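Flagellar hook protein FlgE (Caulobacter crescentus CB15, PDB 5AY6) builds the flagellar hook, the universal joint thought to pass motor torque to the filament, and is represented here by a 32 kDa fragment of its chain. Local coordinates at residues Ser53-Asn59 with Leu144-Ser148; Gln17-Val23 with Leu188-Gly192. One frame throughout, in Å; residues are numbered along the deposited sequence.

Interaction 1 of 2, residues Ser53-Asn59 with Leu144-Ser148; sequences SSTGIAN and LYDPS
Asp146 reaches across to Asn59: the backbone N-H of Asn59 meets the syn lone pair of Asp146 OD2 at 2.9 Å in a nearly straight bond (168°). The carboxylate gets there because CG stands anti to the backbone N (chi1 -172°), while OD1 turns back to accept from Ser148 N at 2.8 Å on the anti side. That second bond makes an Asx turn, and Thr149 N also donates to OD1. The Asn59 amide, whose OD1 accepts from Glu66 N, lies oblique to the carboxylate, the planes 41° apart, and a water joins its ND2 to Asp146 OD2; another water links that oxygen to Ile57 O. With an alanine in place of Asp146, Asn59 N and Ser148 N would probably both lose their acceptor, and the waters on OD2 their anchor. Both irregular segments are held by side-chain to backbone bonds: 53-59 leave strand 45-53 of the FlgE third-domain region, and 144-148 lie in the loop between helices 137-140 and 152-157. Ser54 OG donates to Tyr145 O at 2.7 Å from above the carbonyl plane and accepts from Gly56 N, an ST turn. The same OG sits at the Tyr145 ring edge, 3.5 Å from CD1, while the ring's OH bonds Glu199. Pro147 CG packs on the backbone, 3.4 Å from Ala58 N and as near to Gly56 O, and Ala58 CB meets Ser148 CB.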
loop_
_atom_site.group_PDB
_atom_site.type_symbol
_atom_site.label_atom_id
_atom_site.label_comp_id
_atom_site.label_asym_id
_atom_site.label_seq_id
_atom_site.Cartn_x
_atom_site.Cartn_y
_atom_site.Cartn_z
ATOM N N SER A 53 -5.930 4.065 8.056
ATOM C CA SER A 53 -5.359 3.071 7.153
ATOM C C SER A 53 -4.514 3.711 6.060
ATOM O O SER A 53 -4.828 4.794 5.567
ATOM C CB SER A 53 -6.459 2.219 6.520
ATOM O OG SER A 53 -7.064 1.386 7.491
ATOM N N SER A 54 -3.441 3.028 5.685
ATOM C CA SER A 54 -2.616 3.449 4.566
ATOM C C SER A 54 -3.379 3.298 3.247
ATOM O O SER A 54 -4.092 2.319 3.038
ATOM C CB SER A 54 -1.317 2.642 4.534
ATOM O OG SER A 54 -0.705 2.713 3.260
ATOM N N THR A 55 -3.232 4.281 2.368
ATOM C CA THR A 55 -3.873 4.252 1.059
ATOM C C THR A 55 -3.174 3.314 0.091
ATOM O O THR A 55 -3.725 2.977 -0.956
ATOM C CB THR A 55 -3.888 5.640 0.417
ATOM O OG1 THR A 55 -2.538 6.111 0.310
ATOM C CG2 THR A 55 -4.704 6.613 1.254
ATOM N N GLY A 56 -1.946 2.923 0.419
ATOM C CA GLY A 56 -1.152 2.104 -0.481
ATOM C C GLY A 56 -0.621 2.908 -1.655
ATOM O O GLY A 56 -0.080 2.352 -2.609
ATOM N N ILE A 57 -0.777 4.226 -1.569
ATOM C CA ILE A 57 -0.342 5.149 -2.605
ATOM C C ILE A 57 0.615 6.162 -1.989
ATOM O O ILE A 57 0.329 6.733 -0.934
ATOM C CB ILE A 57 -1.536 5.872 -3.252
ATOM C CG1 ILE A 57 -2.485 4.864 -3.903
ATOM C CG2 ILE A 57 -1.057 6.890 -4.283
ATOM C CD1 ILE A 57 -3.757 5.489 -4.422
ATOM N N ALA A 58 1.749 6.373 -2.645
ATOM C CA ALA A 58 2.825 7.198 -2.096
ATOM C C ALA A 58 2.372 8.596 -1.690
ATOM O O ALA A 58 1.773 9.324 -2.483
ATOM C CB ALA A 58 3.963 7.297 -3.101
ATOM N N ASN A 59 2.651 8.946 -0.438
ATOM C CA ASN A 59 2.500 10.311 0.051
ATOM C C ASN A 59 3.809 11.072 -0.171
ATOM O O ASN A 59 4.885 10.478 -0.148
ATOM C CB ASN A 59 2.120 10.320 1.539
ATOM C CG ASN A 59 0.641 10.065 1.777
ATOM O OD1 ASN A 59 -0.217 10.522 1.017
ATOM N ND2 ASN A 59 0.334 9.342 2.849
ATOM N N LEU A 144 2.412 4.466 9.538
ATOM C CA LEU A 144 1.732 3.646 8.541
ATOM C C LEU A 144 2.575 3.329 7.311
ATOM O O LEU A 144 3.490 4.073 6.947
ATOM C CB LEU A 144 0.437 4.322 8.098
ATOM C CG LEU A 144 -0.649 4.366 9.174
ATOM C CD1 LEU A 144 -1.872 5.095 8.661
ATOM C CD2 LEU A 144 -0.996 2.952 9.589
ATOM N N TYR A 145 2.240 2.208 6.680
ATOM C CA TYR A 145 2.840 1.792 5.421
ATOM C C TYR A 145 2.772 2.873 4.356
ATOM O O TYR A 145 1.744 3.540 4.186
ATOM C CB TYR A 145 2.144 0.531 4.899
ATOM C CG TYR A 145 2.569 0.116 3.507
ATOM C CD1 TYR A 145 1.745 0.343 2.410
ATOM C CD2 TYR A 145 3.792 -0.503 3.291
ATOM C CE1 TYR A 145 2.131 -0.038 1.134
ATOM C CE2 TYR A 145 4.184 -0.891 2.022
ATOM C CZ TYR A 145 3.356 -0.654 0.950
ATOM O OH TYR A 145 3.756 -1.034 -0.310
ATOM N N ASP A 146 3.879 3.034 3.643
ATOM C CA ASP A 146 3.939 3.902 2.473
ATOM C C ASP A 146 4.847 3.261 1.438
ATOM O O ASP A 146 6.003 2.968 1.731
ATOM C CB ASP A 146 4.455 5.287 2.836
ATOM C CG ASP A 146 4.346 6.256 1.679
ATOM O OD1 ASP A 146 5.161 6.151 0.738
ATOM O OD2 ASP A 146 3.436 7.108 1.709
ATOM N N PRO A 147 4.330 3.045 0.216
ATOM C CA PRO A 147 5.090 2.347 -0.826
ATOM C C PRO A 147 6.385 3.062 -1.200
ATOM O O PRO A 147 7.282 2.442 -1.775
ATOM C CB PRO A 147 4.118 2.312 -2.014
ATOM C CG PRO A 147 3.089 3.363 -1.720
ATOM C CD PRO A 147 2.978 3.421 -0.231
ATOM N N SER A 148 6.483 4.340 -0.855
ATOM C CA SER A 148 7.654 5.140 -1.185
ATOM C C SER A 148 8.592 5.387 -0.003
ATOM O O SER A 148 9.804 5.235 -0.137
ATOM C CB SER A 148 7.214 6.483 -1.770
ATOM O OG SER A 148 8.303 7.384 -1.841
HETATM O O HOH W 1 0.778 5.893 1.607
HETATM O O HOH W 2 2.301 8.059 4.095
HETATM O O HOH W 3 5.384 9.517 2.300
HETATM O O HOH W 4 7.550 9.698 -1.224
#

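Interaction 2 of 2, residues Gln17-Val23 with Leu188-Gly192; sequences QPVAAAV and LKGPG
Lys189 lays its aliphatic stem against Gln17, at the point where the first linker of the hook fragment passes the end of strand 180-189 in the five-stranded antiparallel sheet of the FlaE D2 region. The two side chains run alongside but antiparallel, Gln17 CG lying 3.9 Å from Lys189 CB, and the stem also packs on the Gln17 carbonyl, Lys189 CG 3.3 Å from Gln17 O. Gln17 is bent at chi2 (75°), which carries its amide alongside the chain to the Pro18 carbonyl; NE2 then donates to Pro18 O at 3.0 Å, within the amide plane and on a carbonyl lone pair, so the amide's rotation is fixed. Lys189 starts extended, with CG anti to the backbone N, then bends at chi2 and chi4 so that the ammonium swings away from residues 17-23. There NZ donates to Gly190 O, with a weak bond to Gly192 O, and also to Gln195 O, while Trp196 offers a cation-pi partner. The charge is thus engaged on the D2 side, and the methylenes are what the linker meets. Val19 lies athwart this stem, its CG2 4.0 Å from Lys189 CG and nearer still to Gly190 O. Val23 splits its branches: CG1, anti to the backbone N (chi1 167°), lies against Lys189 O and Pro191 CD, 3.9 Å from the latter, whereas CG2 goes to the methyl CD1 of Leu188. Beside the two valines a water bridges the backbones, accepting from Ala20 N at 2.7 Å and donating to Lys189 O at 2.8 Å.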
loop_
_atom_site.group_PDB
_atom_site.type_symbol
_atom_site.label_atom_id
_atom_site.label_comp_id
_atom_site.label_asym_id
_atom_site.label_seq_id
_atom_site.Cartn_x
_atom_site.Cartn_y
_atom_site.Cartn_z
ATOM N N GLN A 17 -6.470 -13.451 5.771
ATOM C CA GLN A 17 -5.303 -12.811 6.370
ATOM C C GLN A 17 -5.696 -11.455 6.945
ATOM O O GLN A 17 -6.163 -10.584 6.222
ATOM C CB GLN A 17 -4.178 -12.642 5.344
ATOM C CG GLN A 17 -3.077 -11.688 5.788
ATOM C CD GLN A 17 -2.163 -12.291 6.836
ATOM O OE1 GLN A 17 -1.538 -13.324 6.607
ATOM N NE2 GLN A 17 -2.080 -11.647 7.996
ATOM N N PRO A 18 -5.543 -11.291 8.263
ATOM C CA PRO A 18 -5.933 -10.026 8.885
ATOM C C PRO A 18 -4.943 -8.905 8.577
ATOM O O PRO A 18 -3.745 -9.146 8.419
ATOM C CB PRO A 18 -5.952 -10.360 10.381
ATOM C CG PRO A 18 -5.039 -11.522 10.524
ATOM C CD PRO A 18 -5.155 -12.309 9.256
ATOM N N VAL A 19 -5.461 -7.688 8.481
ATOM C CA VAL A 19 -4.654 -6.517 8.168
ATOM C C VAL A 19 -3.674 -6.191 9.295
ATOM O O VAL A 19 -4.048 -6.175 10.465
ATOM C CB VAL A 19 -5.552 -5.301 7.906
ATOM C CG1 VAL A 19 -4.722 -4.107 7.498
ATOM C CG2 VAL A 19 -6.576 -5.624 6.826
ATOM N N ALA A 20 -2.417 -5.930 8.941
ATOM C CA ALA A 20 -1.409 -5.574 9.937
ATOM C C ALA A 20 -1.687 -4.197 10.535
ATOM O O ALA A 20 -2.251 -3.321 9.877
ATOM C CB ALA A 20 -0.020 -5.610 9.328
ATOM N N ALA A 21 -1.278 -4.016 11.786
ATOM C CA ALA A 21 -1.403 -2.731 12.467
ATOM C C ALA A 21 -0.670 -1.619 11.717
ATOM O O ALA A 21 -1.039 -0.454 11.819
ATOM C CB ALA A 21 -0.881 -2.837 13.883
ATOM N N ALA A 22 0.366 -1.979 10.966
ATOM C CA ALA A 22 1.101 -0.996 10.170
ATOM C C ALA A 22 0.339 -0.578 8.908
ATOM O O ALA A 22 0.714 0.380 8.240
ATOM C CB ALA A 22 2.475 -1.542 9.794
ATOM N N VAL A 23 -0.728 -1.300 8.577
ATOM C CA VAL A 23 -1.556 -0.930 7.432
ATOM C C VAL A 23 -2.873 -0.312 7.896
ATOM O O VAL A 23 -3.326 0.688 7.336
ATOM C CB VAL A 23 -1.827 -2.143 6.513
ATOM C CG1 VAL A 23 -2.938 -1.845 5.520
ATOM C CG2 VAL A 23 -0.550 -2.539 5.782
ATOM N N LEU A 188 1.169 -7.142 1.235
ATOM C CA LEU A 188 0.475 -6.871 2.485
ATOM C C LEU A 188 -1.013 -6.897 2.217
ATOM O O LEU A 188 -1.465 -6.378 1.195
ATOM C CB LEU A 188 0.866 -5.505 3.051
ATOM C CG LEU A 188 2.220 -5.326 3.732
ATOM C CD1 LEU A 188 2.600 -3.851 3.732
ATOM C CD2 LEU A 188 2.166 -5.870 5.154
ATOM N N LYS A 189 -1.781 -7.488 3.126
ATOM C CA LYS A 189 -3.229 -7.377 3.048
ATOM C C LYS A 189 -3.624 -5.911 3.174
ATOM O O LYS A 189 -3.213 -5.233 4.116
ATOM C CB LYS A 189 -3.910 -8.206 4.140
ATOM C CG LYS A 189 -5.430 -8.213 4.041
ATOM C CD LYS A 189 -5.887 -8.989 2.813
ATOM C CE LYS A 189 -7.369 -8.800 2.551
ATOM N NZ LYS A 189 -7.665 -7.435 2.041
ATOM N N GLY A 190 -4.408 -5.422 2.219
ATOM C CA GLY A 190 -4.880 -4.052 2.251
ATOM C C GLY A 190 -6.172 -3.934 3.036
ATOM O O GLY A 190 -6.778 -4.943 3.391
ATOM N N PRO A 191 -6.606 -2.697 3.310
ATOM C CA PRO A 191 -7.820 -2.452 4.095
ATOM C C PRO A 191 -9.098 -2.743 3.309
ATOM O O PRO A 191 -10.147 -2.995 3.909
ATOM C CB PRO A 191 -7.719 -0.963 4.445
ATOM C CG PRO A 191 -6.862 -0.378 3.380
ATOM C CD PRO A 191 -5.890 -1.451 2.980
ATOM N N GLY A 192 -9.007 -2.711 1.984
ATOM C CA GLY A 192 -10.159 -2.960 1.140
ATOM C C GLY A 192 -10.428 -4.443 0.998
ATOM O O GLY A 192 -9.539 -5.260 1.228
HETATM O O HOH W 5 -1.719 -5.960 6.329
#

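From the N terminus, strand 6-12 belongs to the four-stranded mixed sheet, and the chain then runs through residues 17-23 into strand 24-39 of the third-domain sheet. Residues 53-59 follow strand 45-53 of that sheet and meet 144-148 in interaction 1, closing a loop with 84 residues between its segments. This loop is nested within the longer one closed by interaction 2, when 188-192 return to 17-23. The contacts touch, their centres about 12 Å apart: Ala22 O probably accepts from Tyr145 N, and Val23 O from Ser54 N. Interaction 1 ties loop 144-148 to the end of strand 45-53, and interaction 2 ties loop 17-23 to the end of strand 180-189.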